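Local coordinates for gamma-glutamyltranspeptidase (Streptomyces lincolnensis, PDB 6J3A), which is an LmbA-like gamma-glutamyltranspeptidase homologue of the N-terminal nucleophile (Ntn) clan, probably acting as a hydrolase or transferase, at residues Gly79-Gly84 against Thr458-Thr463; Ala88-Leu93 against Gly102-Ala107; Glu157-Glu160 against Thr165-Asp168; Thr233-Thr236 against Arg240-Gly243. All coordinates share one frame; numbering follows the deposited sequence.

Interaction 1: Gly79-Gly84 against Thr458-Thr463; sequences GVAPAG and TRLQMT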
ATOM      1  N   GLY A  79      30.890   4.028   9.103  1.00 28.24           N
ATOM      2  CA  GLY A  79      32.264   3.629   9.327  1.00 29.38           C
ATOM      3  C   GLY A  79      33.250   4.753   9.082  1.00 29.90           C
ATOM      4  O   GLY A  79      32.897   5.810   8.536  1.00 29.06           O
ATOM      5  N   VAL A  80      34.495   4.489   9.470  1.00 30.57           N
ATOM      6  CA  VAL A  80      35.588   5.472   9.400  1.00 31.54           C
ATOM      7  C   VAL A  80      36.540   5.217   8.227  1.00 33.00           C
ATOM      8  O   VAL A  80      36.525   4.151   7.607  1.00 34.14           O
ATOM      9  CB  VAL A  80      36.420   5.527  10.713  1.00 31.16           C
ATOM     10  CG1 VAL A  80      35.568   6.038  11.866  1.00 30.58           C
ATOM     11  CG2 VAL A  80      37.057   4.176  11.063  1.00 30.87           C
ATOM     12  N   ALA A  81      37.371   6.217   7.950  1.00 33.71           N
ATOM     13  CA  ALA A  81      38.495   6.075   7.033  1.00 33.07           C
ATOM     14  C   ALA A  81      39.519   5.077   7.586  1.00 33.07           C
ATOM     15  O   ALA A  81      39.690   4.970   8.812  1.00 31.25           O
ATOM     16  CB  ALA A  81      39.157   7.419   6.791  1.00 33.57           C
ATOM     17  N   PRO A  82      40.194   4.325   6.687  1.00 33.13           N
ATOM     18  CA  PRO A  82      41.228   3.425   7.209  1.00 32.82           C
ATOM     19  C   PRO A  82      42.438   4.175   7.769  1.00 32.34           C
ATOM     20  O   PRO A  82      42.705   5.321   7.387  1.00 31.67           O
ATOM     21  CB  PRO A  82      41.614   2.564   5.994  1.00 32.73           C
ATOM     22  CG  PRO A  82      40.500   2.723   5.013  1.00 33.03           C
ATOM     23  CD  PRO A  82      39.888   4.066   5.267  1.00 32.68           C
ATOM     24  N   ALA A  83      43.156   3.504   8.664  1.00 31.70           N
ATOM     25  CA  ALA A  83      44.377   4.019   9.282  1.00 30.80           C
ATOM     26  C   ALA A  83      45.387   4.625   8.280  1.00 31.78           C
ATOM     27  O   ALA A  83      46.065   5.610   8.604  1.00 32.85           O
ATOM     28  CB  ALA A  83      45.031   2.919  10.109  1.00 29.71           C
ATOM     29  N   GLY A  84      45.469   4.053   7.074  1.00 31.83           N
ATOM     30  CA  GLY A  84      46.359   4.559   6.004  1.00 31.37           C
ATOM     31  C   GLY A  84      45.759   5.540   4.990  1.00 30.84           C
ATOM     32  O   GLY A  84      46.385   5.851   3.964  1.00 28.60           O
ATOM     33  N   THR A 458      31.566   3.427  -0.824  1.00 26.53           N
ATOM     34  CA  THR A 458      32.259   4.551  -1.453  1.00 26.44           C
ATOM     35  C   THR A 458      32.044   5.879  -0.713  1.00 26.49           C
ATOM     36  O   THR A 458      32.014   6.945  -1.344  1.00 25.62           O
ATOM     37  CB  THR A 458      31.775   4.735  -2.899  1.00 26.37           C
ATOM     38  OG1 THR A 458      30.355   4.935  -2.904  1.00 26.30           O
ATOM     39  CG2 THR A 458      32.139   3.519  -3.765  1.00 26.75           C
ATOM     40  N   ARG A 459      31.912   5.827   0.615  1.00 26.28           N
ATOM     41  CA  ARG A 459      31.494   7.020   1.374  1.00 26.59           C
ATOM     42  C   ARG A 459      32.619   8.026   1.606  1.00 26.76           C
ATOM     43  O   ARG A 459      32.349   9.217   1.772  1.00 27.70           O
ATOM     44  CB  ARG A 459      30.839   6.638   2.701  1.00 26.64           C
ATOM     45  CG  ARG A 459      29.973   7.722   3.358  1.00 26.95           C
ATOM     46  CD  ARG A 459      28.748   8.129   2.552  1.00 27.43           C
ATOM     47  NE  ARG A 459      27.897   6.983   2.244  1.00 27.80           N
ATOM     48  CZ  ARG A 459      26.756   7.025   1.566  1.00 28.57           C
ATOM     49  NH1 ARG A 459      26.283   8.172   1.093  1.00 29.04           N
ATOM     50  NH2 ARG A 459      26.087   5.896   1.347  1.00 29.73           N
ATOM     51  N   LEU A 460      33.872   7.574   1.580  1.00 26.65           N
ATOM     52  CA  LEU A 460      35.018   8.504   1.661  1.00 26.47           C
ATOM     53  C   LEU A 460      35.044   9.536   0.535  1.00 25.81           C
ATOM     54  O   LEU A 460      35.750  10.535   0.635  1.00 25.80           O
ATOM     55  CB  LEU A 460      36.356   7.758   1.716  1.00 26.31           C
ATOM     56  CG  LEU A 460      36.509   6.772   2.876  1.00 26.60           C
ATOM     57  CD1 LEU A 460      37.865   6.095   2.848  1.00 27.11           C
ATOM     58  CD2 LEU A 460      36.327   7.469   4.208  1.00 26.69           C
ATOM     59  N   GLN A 461      34.261   9.312  -0.517  1.00 26.07           N
ATOM     60  CA  GLN A 461      34.115  10.291  -1.591  1.00 27.61           C
ATOM     61  C   GLN A 461      33.648  11.665  -1.141  1.00 28.29           C
ATOM     62  O   GLN A 461      33.869  12.647  -1.839  1.00 28.92           O
ATOM     63  CB  GLN A 461      33.210   9.757  -2.703  1.00 27.56           C
ATOM     64  CG  GLN A 461      31.719   9.914  -2.492  1.00 28.14           C
ATOM     65  CD  GLN A 461      30.949   9.385  -3.676  1.00 28.37           C
ATOM     66  OE1 GLN A 461      30.778  10.082  -4.682  1.00 29.57           O
ATOM     67  NE2 GLN A 461      30.498   8.140  -3.579  1.00 27.51           N
ATOM     68  N   MET A 462      32.996  11.718   0.017  1.00 29.83           N
ATOM     69  CA  MET A 462      32.436  12.947   0.558  1.00 30.77           C
ATOM     70  C   MET A 462      33.407  13.796   1.381  1.00 31.55           C
ATOM     71  O   MET A 462      33.108  14.953   1.679  1.00 32.92           O
ATOM     72  CB  MET A 462      31.206  12.592   1.390  1.00 31.32           C
ATOM     73  CG  MET A 462      30.217  11.710   0.630  1.00 31.22           C
ATOM     74  SD  MET A 462      28.550  11.754   1.296  1.00 30.09           S
ATOM     75  CE  MET A 462      27.676  11.014  -0.066  1.00 30.47           C
ATOM     76  N   THR A 463      34.565  13.240   1.724  1.00 31.65           N
ATOM     77  CA  THR A 463      35.627  13.993   2.390  1.00 30.41           C
ATOM     78  C   THR A 463      36.362  14.872   1.387  1.00 30.63           C
ATOM     79  O   THR A 463      36.124  14.802   0.180  1.00 29.19           O
ATOM     80  CB  THR A 463      36.666  13.054   3.008  1.00 30.22           C
ATOM     81  OG1 THR A 463      37.251  12.260   1.973  1.00 29.37           O
ATOM     82  CG2 THR A 463      36.037  12.151   4.044  1.00 30.60           C
TER
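Leu-460 meets Ala-81 and Pro-82 in a buried, wholly apolar contact that covers 107 Å² over the two segments. The 458-463 segment begins with Thr-458, whose carbonyl O takes a hydrogen bond of 3.0 Å from Gln-461 NE2, the donor standing 34° out of the carbonyl plane. Arg-459 opens the 3-10 turn 459-462. It sets out toward 79-84, but the chain then bends away, and its guanidinium forms a salt bridge with Glu-60 through NE and a hydrogen bond with Ser-439 OG through NH2. Leu-460 carries the contact itself. With CG anti to the carbonyl carbon (chi1 -58°), both methyls are sent across the interface, where they divide the work. CD1 meets Pro-82 CD at 3.7 Å, the leucine and the proline reaching toward each other tip to tip. CD2 lies 3.8 Å from both CA and CB of Ala-81, packing against backbone and side chain alike. Gln-461 and Met-462 face other parts of the fold: Gln-461 OE1 accepts from Tyr-548 N, and the methionine packs on Phe-547. Thr-463 then folds back on the turn, OG1 donating to Leu-460 O at 2.6 Å in the carbonyl plane. Because Thr-463 N donates to the same oxygen, two bonds fix the peptide that follows the leucine. Segment 79-84 belongs to the loop between strand 73-77 and helix 87-92, and backbone hydrogen bonds between Ala-81 and both Gly-476 and Arg-477 join it to the long connection that runs from strand 454-455 to strand 486-490 and includes 458-463.

Interaction 2: Ala88-Leu93 against Gly102-Ala107; sequences AHYKGL and GPLAAA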
ATOM      1  N   ALA A  88      47.653  13.021   2.355  1.00 37.26           N
ATOM      2  CA  ALA A  88      48.977  12.932   1.729  1.00 38.85           C
ATOM      3  C   ALA A  88      49.045  11.757   0.752  1.00 39.10           C
ATOM      4  O   ALA A  88      49.408  11.916  -0.417  1.00 40.13           O
ATOM      5  CB  ALA A  88      50.059  12.803   2.794  1.00 37.95           C
ATOM      6  N   HIS A  89      48.670  10.586   1.245  1.00 38.57           N
ATOM      7  CA  HIS A  89      48.689   9.373   0.441  1.00 38.10           C
ATOM      8  C   HIS A  89      47.832   9.441  -0.834  1.00 36.43           C
ATOM      9  O   HIS A  89      48.240   8.960  -1.888  1.00 37.87           O
ATOM     10  CB  HIS A  89      48.247   8.189   1.281  1.00 38.66           C
ATOM     11  CG  HIS A  89      48.329   6.897   0.548  1.00 40.28           C
ATOM     12  ND1 HIS A  89      47.298   6.429  -0.237  1.00 40.21           N
ATOM     13  CD2 HIS A  89      49.332   5.997   0.438  1.00 41.11           C
ATOM     14  CE1 HIS A  89      47.654   5.280  -0.775  1.00 40.67           C
ATOM     15  NE2 HIS A  89      48.882   4.995  -0.382  1.00 41.41           N
ATOM     16  N   TYR A  90      46.649  10.026  -0.721  1.00 34.22           N
ATOM     17  CA  TYR A  90      45.728  10.163  -1.861  1.00 33.21           C
ATOM     18  C   TYR A  90      46.270  11.197  -2.853  1.00 32.37           C
ATOM     19  O   TYR A  90      46.283  10.971  -4.066  1.00 31.67           O
ATOM     20  CB  TYR A  90      44.309  10.539  -1.374  1.00 32.72           C
ATOM     21  CG  TYR A  90      43.490   9.362  -0.849  1.00 31.70           C
ATOM     22  CD1 TYR A  90      44.013   8.484   0.107  1.00 31.01           C
ATOM     23  CD2 TYR A  90      42.185   9.126  -1.308  1.00 31.09           C
ATOM     24  CE1 TYR A  90      43.273   7.411   0.576  1.00 30.65           C
ATOM     25  CE2 TYR A  90      41.438   8.049  -0.837  1.00 29.99           C
ATOM     26  CZ  TYR A  90      41.990   7.195   0.105  1.00 29.88           C
ATOM     27  OH  TYR A  90      41.285   6.116   0.590  1.00 28.76           O
ATOM     28  N   LYS A  91      46.726  12.326  -2.320  1.00 32.97           N
ATOM     29  CA  LYS A  91      47.457  13.323  -3.100  1.00 33.69           C
ATOM     30  C   LYS A  91      48.651  12.709  -3.829  1.00 32.80           C
ATOM     31  O   LYS A  91      48.928  13.065  -4.985  1.00 31.51           O
ATOM     32  CB  LYS A  91      47.955  14.465  -2.202  1.00 36.15           C
ATOM     33  CG  LYS A  91      46.946  15.572  -1.927  1.00 37.47           C
ATOM     34  CD  LYS A  91      46.464  16.183  -3.230  1.00 39.76           C
ATOM     35  CE  LYS A  91      46.261  17.679  -3.130  1.00 41.83           C
ATOM     36  NZ  LYS A  91      45.654  18.181  -4.392  1.00 43.32           N
ATOM     37  N   GLY A  92      49.343  11.785  -3.158  1.00 31.28           N
ATOM     38  CA  GLY A  92      50.471  11.059  -3.761  1.00 30.42           C
ATOM     39  C   GLY A  92      50.108  10.241  -4.998  1.00 30.21           C
ATOM     40  O   GLY A  92      50.960   9.978  -5.848  1.00 29.44           O
ATOM     41  N   LEU A  93      48.840   9.855  -5.105  1.00 29.84           N
ATOM     42  CA  LEU A  93      48.318   9.194  -6.288  1.00 30.09           C
ATOM     43  C   LEU A  93      47.811  10.162  -7.361  1.00 31.07           C
ATOM     44  O   LEU A  93      47.134   9.739  -8.295  1.00 32.62           O
ATOM     45  CB  LEU A  93      47.201   8.254  -5.869  1.00 30.77           C
ATOM     46  CG  LEU A  93      47.618   7.204  -4.839  1.00 30.99           C
ATOM     47  CD1 LEU A  93      46.376   6.603  -4.203  1.00 30.97           C
ATOM     48  CD2 LEU A  93      48.471   6.126  -5.488  1.00 30.48           C
ATOM     49  N   GLY A 102      35.638   2.560  -6.646  1.00 30.01           N
ATOM     50  CA  GLY A 102      36.861   1.846  -6.326  1.00 30.16           C
ATOM     51  C   GLY A 102      37.125   1.787  -4.835  1.00 29.85           C
ATOM     52  O   GLY A 102      36.408   2.415  -4.067  1.00 29.94           O
ATOM     53  N   PRO A 103      38.160   1.023  -4.421  1.00 30.35           N
ATOM     54  CA  PRO A 103      38.446   0.738  -3.020  1.00 30.73           C
ATOM     55  C   PRO A 103      39.076   1.896  -2.239  1.00 31.21           C
ATOM     56  O   PRO A 103      39.104   1.827  -1.010  1.00 32.48           O
ATOM     57  CB  PRO A 103      39.394  -0.463  -3.089  1.00 30.38           C
ATOM     58  CG  PRO A 103      40.099  -0.300  -4.378  1.00 30.49           C
ATOM     59  CD  PRO A 103      39.139   0.374  -5.311  1.00 30.56           C
ATOM     60  N   LEU A 104      39.562   2.938  -2.922  1.00 30.55           N
ATOM     61  CA  LEU A 104      40.011   4.167  -2.229  1.00 30.38           C
ATOM     62  C   LEU A 104      38.850   4.956  -1.604  1.00 29.47           C
ATOM     63  O   LEU A 104      39.057   5.692  -0.648  1.00 29.21           O
ATOM     64  CB  LEU A 104      40.806   5.106  -3.153  1.00 30.71           C
ATOM     65  CG  LEU A 104      42.226   4.712  -3.564  1.00 30.62           C
ATOM     66  CD1 LEU A 104      42.697   5.656  -4.661  1.00 30.81           C
ATOM     67  CD2 LEU A 104      43.178   4.750  -2.381  1.00 30.44           C
ATOM     68  N   ALA A 105      37.650   4.814  -2.158  1.00 28.73           N
ATOM     69  CA  ALA A 105      36.453   5.491  -1.641  1.00 28.64           C
ATOM     70  C   ALA A 105      35.771   4.744  -0.483  1.00 27.94           C
ATOM     71  O   ALA A 105      34.952   5.324   0.233  1.00 27.87           O
ATOM     72  CB  ALA A 105      35.464   5.741  -2.774  1.00 28.16           C
ATOM     73  N   ALA A 106      36.105   3.470  -0.299  1.00 28.74           N
ATOM     74  CA  ALA A 106      35.511   2.647   0.777  1.00 29.29           C
ATOM     75  C   ALA A 106      35.897   3.104   2.181  1.00 29.18           C
ATOM     76  O   ALA A 106      37.084   3.130   2.523  1.00 29.80           O
ATOM     77  CB  ALA A 106      35.901   1.185   0.605  1.00 28.78           C
ATOM     78  N   ALA A 107      34.897   3.453   2.986  1.00 28.09           N
ATOM     79  CA  ALA A 107      35.098   3.582   4.429  1.00 28.41           C
ATOM     80  C   ALA A 107      34.993   2.184   5.019  1.00 28.18           C
ATOM     81  O   ALA A 107      34.554   1.264   4.331  1.00 28.62           O
ATOM     82  CB  ALA A 107      34.053   4.499   5.032  1.00 28.24           C
TER
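Tyr-90 and Leu-104 join the C-terminal half of helix 87-92 to a type I beta turn, Gly-102 to Ala-105, in which the leucine is the third residue. The polar part is a single hydrogen bond: Tyr-90 OH donates to Leu-104 O over 2.6 Å. The donor lies in the carbonyl plane, on a lone pair, with a C=O...donor angle of 128°, and the oxygen in turn sits at the edge of the phenol ring in the ring plane. The aromatic part uses the same leucine from another side. Its CD2 rests over a face of the Tyr-90 ring in a CH-pi contact, 4.1 Å from the centroid and 26° off the normal. The two side chains run past one another in opposite senses, and Leu-104 supplies both an acceptor to the hydroxyl and a methyl to the ring. A phenylalanine here would keep the ring face but would probably leave the carbonyl of the buried Leu-104 without this donor and set the ring less firmly against the turn. The purely apolar part comes from Leu-93, three residues after the tyrosine, and His-241 of strand 240-241 touches both leucines beside it. With CG of Leu-93 anti to the carbonyl carbon (chi1 -57°), the two leucines reach toward each other tip to tip, CD1 of Leu-93 lying 3.8 Å from CD1 of Leu-104.

Interaction 3: Glu157-Glu160 against Thr165-Asp168; sequences ELFE and TSAD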
ATOM      1  N   GLU A 157      30.067  -2.009 -19.628  1.00 39.07           N
ATOM      2  CA  GLU A 157      31.441  -2.023 -20.120  1.00 40.72           C
ATOM      3  C   GLU A 157      32.435  -2.186 -18.979  1.00 38.72           C
ATOM      4  O   GLU A 157      33.305  -3.050 -19.035  1.00 39.14           O
ATOM      5  CB  GLU A 157      31.740  -0.745 -20.899  1.00 44.16           C
ATOM      6  CG  GLU A 157      33.213  -0.604 -21.279  1.00 48.02           C
ATOM      7  CD  GLU A 157      33.442   0.250 -22.507  1.00 51.62           C
ATOM      8  OE1 GLU A 157      32.544   1.042 -22.867  1.00 54.92           O
ATOM      9  OE2 GLU A 157      34.534   0.132 -23.108  1.00 54.89           O
ATOM     10  N   LEU A 158      32.300  -1.343 -17.957  1.00 37.00           N
ATOM     11  CA  LEU A 158      33.129  -1.430 -16.755  1.00 36.52           C
ATOM     12  C   LEU A 158      33.147  -2.837 -16.139  1.00 35.16           C
ATOM     13  O   LEU A 158      34.189  -3.317 -15.710  1.00 32.97           O
ATOM     14  CB  LEU A 158      32.643  -0.416 -15.717  1.00 37.36           C
ATOM     15  CG  LEU A 158      33.483  -0.201 -14.448  1.00 39.49           C
ATOM     16  CD1 LEU A 158      34.892   0.278 -14.774  1.00 40.86           C
ATOM     17  CD2 LEU A 158      32.814   0.811 -13.527  1.00 39.34           C
ATOM     18  N   PHE A 159      31.989  -3.490 -16.112  1.00 34.92           N
ATOM     19  CA  PHE A 159      31.840  -4.829 -15.520  1.00 34.89           C
ATOM     20  C   PHE A 159      32.516  -5.906 -16.358  1.00 35.78           C
ATOM     21  O   PHE A 159      33.255  -6.752 -15.835  1.00 36.21           O
ATOM     22  CB  PHE A 159      30.347  -5.180 -15.384  1.00 34.30           C
ATOM     23  CG  PHE A 159      29.691  -4.692 -14.114  1.00 33.48           C
ATOM     24  CD1 PHE A 159      30.214  -3.642 -13.356  1.00 33.23           C
ATOM     25  CD2 PHE A 159      28.511  -5.280 -13.694  1.00 33.62           C
ATOM     26  CE1 PHE A 159      29.585  -3.218 -12.196  1.00 32.99           C
ATOM     27  CE2 PHE A 159      27.874  -4.850 -12.539  1.00 34.27           C
ATOM     28  CZ  PHE A 159      28.416  -3.819 -11.788  1.00 33.27           C
ATOM     29  N   GLU A 160      32.231  -5.879 -17.656  1.00 35.23           N
ATOM     30  CA  GLU A 160      32.743  -6.884 -18.592  1.00 36.24           C
ATOM     31  C   GLU A 160      34.263  -6.843 -18.727  1.00 35.69           C
ATOM     32  O   GLU A 160      34.926  -7.875 -18.623  1.00 35.67           O
ATOM     33  CB  GLU A 160      32.084  -6.717 -19.966  1.00 35.78           C
ATOM     34  CG  GLU A 160      30.638  -7.176 -19.958  1.00 35.29           C
ATOM     35  CD  GLU A 160      29.895  -6.931 -21.253  1.00 34.93           C
ATOM     36  OE1 GLU A 160      30.262  -6.018 -22.031  1.00 35.39           O
ATOM     37  OE2 GLU A 160      28.912  -7.659 -21.473  1.00 33.10           O
ATOM     38  N   THR A 165      34.188  -9.644 -11.520  1.00 33.18           N
ATOM     39  CA  THR A 165      33.468 -10.308 -10.430  1.00 34.18           C
ATOM     40  C   THR A 165      32.029  -9.804 -10.300  1.00 34.09           C
ATOM     41  O   THR A 165      31.159 -10.537  -9.835  1.00 34.12           O
ATOM     42  CB  THR A 165      34.177 -10.131  -9.078  1.00 34.55           C
ATOM     43  OG1 THR A 165      34.397  -8.734  -8.831  1.00 35.01           O
ATOM     44  CG2 THR A 165      35.504 -10.881  -9.072  1.00 34.05           C
ATOM     45  N   SER A 166      31.800  -8.552 -10.696  1.00 33.81           N
ATOM     46  CA  SER A 166      30.459  -7.968 -10.735  1.00 34.39           C
ATOM     47  C   SER A 166      29.653  -8.448 -11.951  1.00 34.67           C
ATOM     48  O   SER A 166      28.432  -8.629 -11.855  1.00 35.72           O
ATOM     49  CB  SER A 166      30.530  -6.437 -10.723  1.00 34.64           C
ATOM     50  OG  SER A 166      31.027  -5.961  -9.485  1.00 35.32           O
ATOM     51  N   ALA A 167      30.330  -8.630 -13.084  1.00 33.88           N
ATOM     52  CA  ALA A 167      29.740  -9.284 -14.254  1.00 33.09           C
ATOM     53  C   ALA A 167      29.239 -10.697 -13.926  1.00 32.84           C
ATOM     54  O   ALA A 167      28.136 -11.061 -14.324  1.00 32.43           O
ATOM     55  CB  ALA A 167      30.738  -9.326 -15.395  1.00 33.80           C
ATOM     56  N   ASP A 168      30.026 -11.464 -13.166  1.00 33.34           N
ATOM     57  CA  ASP A 168      29.642 -12.828 -12.728  1.00 33.80           C
ATOM     58  C   ASP A 168      28.315 -12.876 -11.984  1.00 35.11           C
ATOM     59  O   ASP A 168      27.567 -13.847 -12.098  1.00 36.31           O
ATOM     60  CB  ASP A 168      30.708 -13.450 -11.802  1.00 33.88           C
ATOM     61  CG  ASP A 168      32.035 -13.712 -12.501  1.00 34.25           C
ATOM     62  OD1 ASP A 168      32.060 -13.834 -13.745  1.00 35.66           O
ATOM     63  OD2 ASP A 168      33.063 -13.804 -11.796  1.00 33.90           O
TER
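Phe-159, Ser-166 and Ala-167 account for most of the 171 Å² buried between these two short helical segments. Phe-159 contributes the largest share. Its ring is swung beside the backbone N (chi1 -86°) and lies flat against Ser-166, whose CB stands 3.4 Å above the ring plane over its centre. The line from that CB to the Phe-159 centroid is only 9° off the ring normal, so this is a face-on CH-pi contact. The serine hydroxyl is used differently: OG is hydrogen-bonded to Val-448 N, while the methylene is given to the ring. Ala-167 fills the space nearer the backbone. Its CB approaches Phe-159 O at 3.6 Å and Phe-159 CB at 4.2 Å, and the alanine and phenylalanine CA atoms are just 5.1 Å apart, an approach that suits the small side chain. An alanine in place of Phe-159 would probably open a gap over Ser-166 and remove the face against which its methylene packs. The exposed Glu-160 is turned to Arg-156, with which OE2 forms a salt bridge. Thr-165 OG1 bonds to Val-448 O, so the second helix is tied to both polar atoms of one backbone residue. Close packing of an aromatic face on small residues here joins helices 156-161 and 164-170, a pair of consecutive short helices packed side against side across a two-residue connection.

Interaction 4: Thr233-Thr236 against Arg240-Gly243; sequences TMDT and RHTG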
ATOM      1  N   THR A 233      42.145  -1.936  -8.780  1.00 32.85           N
ATOM      2  CA  THR A 233      40.801  -1.818  -9.311  1.00 31.70           C
ATOM      3  C   THR A 233      40.667  -0.493 -10.039  1.00 30.72           C
ATOM      4  O   THR A 233      41.022   0.554  -9.509  1.00 30.13           O
ATOM      5  CB  THR A 233      39.780  -1.875  -8.164  1.00 30.92           C
ATOM      6  OG1 THR A 233      40.000  -3.057  -7.391  1.00 29.93           O
ATOM      7  CG2 THR A 233      38.355  -1.877  -8.678  1.00 30.93           C
ATOM      8  N   MET A 234      40.144  -0.547 -11.255  1.00 31.13           N
ATOM      9  CA  MET A 234      39.852   0.652 -12.019  1.00 31.32           C
ATOM     10  C   MET A 234      38.837   1.497 -11.255  1.00 32.05           C
ATOM     11  O   MET A 234      37.939   0.959 -10.596  1.00 32.42           O
ATOM     12  CB  MET A 234      39.277   0.261 -13.370  1.00 31.99           C
ATOM     13  CG  MET A 234      38.820   1.406 -14.268  1.00 32.87           C
ATOM     14  SD  MET A 234      40.194   2.442 -14.765  1.00 33.80           S
ATOM     15  CE  MET A 234      41.005   1.401 -15.978  1.00 34.35           C
ATOM     16  N   ASP A 235      38.987   2.814 -11.348  1.00 31.22           N
ATOM     17  CA  ASP A 235      38.014   3.731 -10.765  1.00 30.46           C
ATOM     18  C   ASP A 235      37.748   4.930 -11.681  1.00 31.19           C
ATOM     19  O   ASP A 235      38.153   4.912 -12.839  1.00 31.38           O
ATOM     20  CB  ASP A 235      38.465   4.136  -9.363  1.00 30.04           C
ATOM     21  CG  ASP A 235      39.741   4.946  -9.356  1.00 29.43           C
ATOM     22  OD1 ASP A 235      40.021   5.707 -10.306  1.00 29.15           O
ATOM     23  OD2 ASP A 235      40.457   4.835  -8.352  1.00 29.28           O
ATOM     24  N   THR A 236      37.063   5.954 -11.166  1.00 31.94           N
ATOM     25  CA  THR A 236      36.733   7.163 -11.944  1.00 32.67           C
ATOM     26  C   THR A 236      37.942   7.972 -12.464  1.00 33.89           C
ATOM     27  O   THR A 236      37.803   8.709 -13.443  1.00 33.64           O
ATOM     28  CB  THR A 236      35.835   8.129 -11.135  1.00 32.81           C
ATOM     29  OG1 THR A 236      36.426   8.392  -9.858  1.00 31.35           O
ATOM     30  CG2 THR A 236      34.435   7.553 -10.937  1.00 33.46           C
ATOM     31  N   ARG A 240      43.942   2.027 -12.237  1.00 34.61           N
ATOM     32  CA  ARG A 240      43.658   1.014 -11.245  1.00 34.37           C
ATOM     33  C   ARG A 240      44.321   1.451  -9.954  1.00 33.26           C
ATOM     34  O   ARG A 240      45.537   1.646  -9.904  1.00 32.96           O
ATOM     35  CB  ARG A 240      44.124  -0.369 -11.698  1.00 35.00           C
ATOM     36  CG  ARG A 240      43.312  -0.867 -12.880  1.00 35.64           C
ATOM     37  CD  ARG A 240      43.627  -2.294 -13.322  1.00 36.57           C
ATOM     38  NE  ARG A 240      43.172  -2.467 -14.707  1.00 36.82           N
ATOM     39  CZ  ARG A 240      43.913  -2.292 -15.806  1.00 36.44           C
ATOM     40  NH1 ARG A 240      45.210  -1.989 -15.750  1.00 36.59           N
ATOM     41  NH2 ARG A 240      43.339  -2.443 -16.988  1.00 36.68           N
ATOM     42  N   HIS A 241      43.507   1.657  -8.925  1.00 31.78           N
ATOM     43  CA  HIS A 241      44.023   2.006  -7.610  1.00 31.06           C
ATOM     44  C   HIS A 241      43.742   0.879  -6.636  1.00 32.31           C
ATOM     45  O   HIS A 241      42.930  -0.018  -6.903  1.00 31.70           O
ATOM     46  CB  HIS A 241      43.447   3.331  -7.130  1.00 29.02           C
ATOM     47  CG  HIS A 241      43.952   4.511  -7.903  1.00 28.32           C
ATOM     48  ND1 HIS A 241      45.279   4.884  -7.902  1.00 28.00           N
ATOM     49  CD2 HIS A 241      43.319   5.392  -8.713  1.00 27.39           C
ATOM     50  CE1 HIS A 241      45.437   5.949  -8.667  1.00 27.48           C
ATOM     51  NE2 HIS A 241      44.262   6.280  -9.168  1.00 27.63           N
ATOM     52  N   THR A 242      44.450   0.934  -5.519  1.00 33.27           N
ATOM     53  CA  THR A 242      44.324  -0.042  -4.462  1.00 34.19           C
ATOM     54  C   THR A 242      43.843   0.678  -3.192  1.00 34.50           C
ATOM     55  O   THR A 242      44.042   1.883  -3.027  1.00 33.27           O
ATOM     56  CB  THR A 242      45.661  -0.785  -4.259  1.00 36.14           C
ATOM     57  OG1 THR A 242      45.421  -2.013  -3.571  1.00 38.99           O
ATOM     58  CG2 THR A 242      46.691   0.052  -3.481  1.00 36.63           C
ATOM     59  N   GLY A 243      43.194  -0.065  -2.309  1.00 33.88           N
ATOM     60  CA  GLY A 243      42.672   0.493  -1.066  1.00 34.33           C
ATOM     61  C   GLY A 243      43.662   0.302   0.066  1.00 34.02           C
ATOM     62  O   GLY A 243      44.384  -0.696   0.104  1.00 34.21           O
TER
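Thr-233 and His-241 form the hydrogen-bonded pair of a small antiparallel beta hairpin made by strands 233-234 and 240-241. Thr-233 N donates to His-241 O at 2.8 Å with an N-H...O angle of 163°. The return bond, from His-241 N to Thr-233 O, is equally short, but its donor stands 44° out of the carbonyl plane. Thr-233 O also receives a CA-H...O contact from Arg-240 CA. Met-234 and Arg-240 follow as the non-hydrogen-bonded pair, their CA atoms only 3.9 Å apart. On their face of the hairpin the arginine lays its aliphatic part over the partner strand, CG lying 3.6 Å from Met-234 N, before the extended chain carries NE to a salt bridge with Glu-162. Thr-233 and His-241 project from the other face, where Asp-235 reaches the imidazole. OD1 of Asp-235 is held by Ser-237 OG. The carboxylate and ring planes are 29° apart, and OD2 of Asp-235 and NE2 of His-241 stay 4.2 Å apart. What meets is the ring edge: OD2 of Asp-235 lies near the imidazole plane, 2.9 Å from CD2 of His-241, a short C...O approach into which no bond is read.

In the fold
Interactions 1, 2 and 4 are buried, and interaction 2 bridges the other two. Interaction 1 is the innermost, its centre about 16 Å from the chain centre; interaction 3 differs in being only partly buried. Segment 102-107 is the common middle: a probable hydrogen bond of 2.8 Å from Leu-460 N to Ala-105 O joins interactions 1 and 2, and Leu-104 and Pro-103 pack on the hairpin of interaction 4. Interaction 3 touches this group where Leu-158 CD1 packs on Met-234 CG. The chemistry follows: methyls against a loop in interaction 1, hydroxyl and ring together in interaction 2, a ring face on small residues in interaction 3, and backbone pairing in interaction 4.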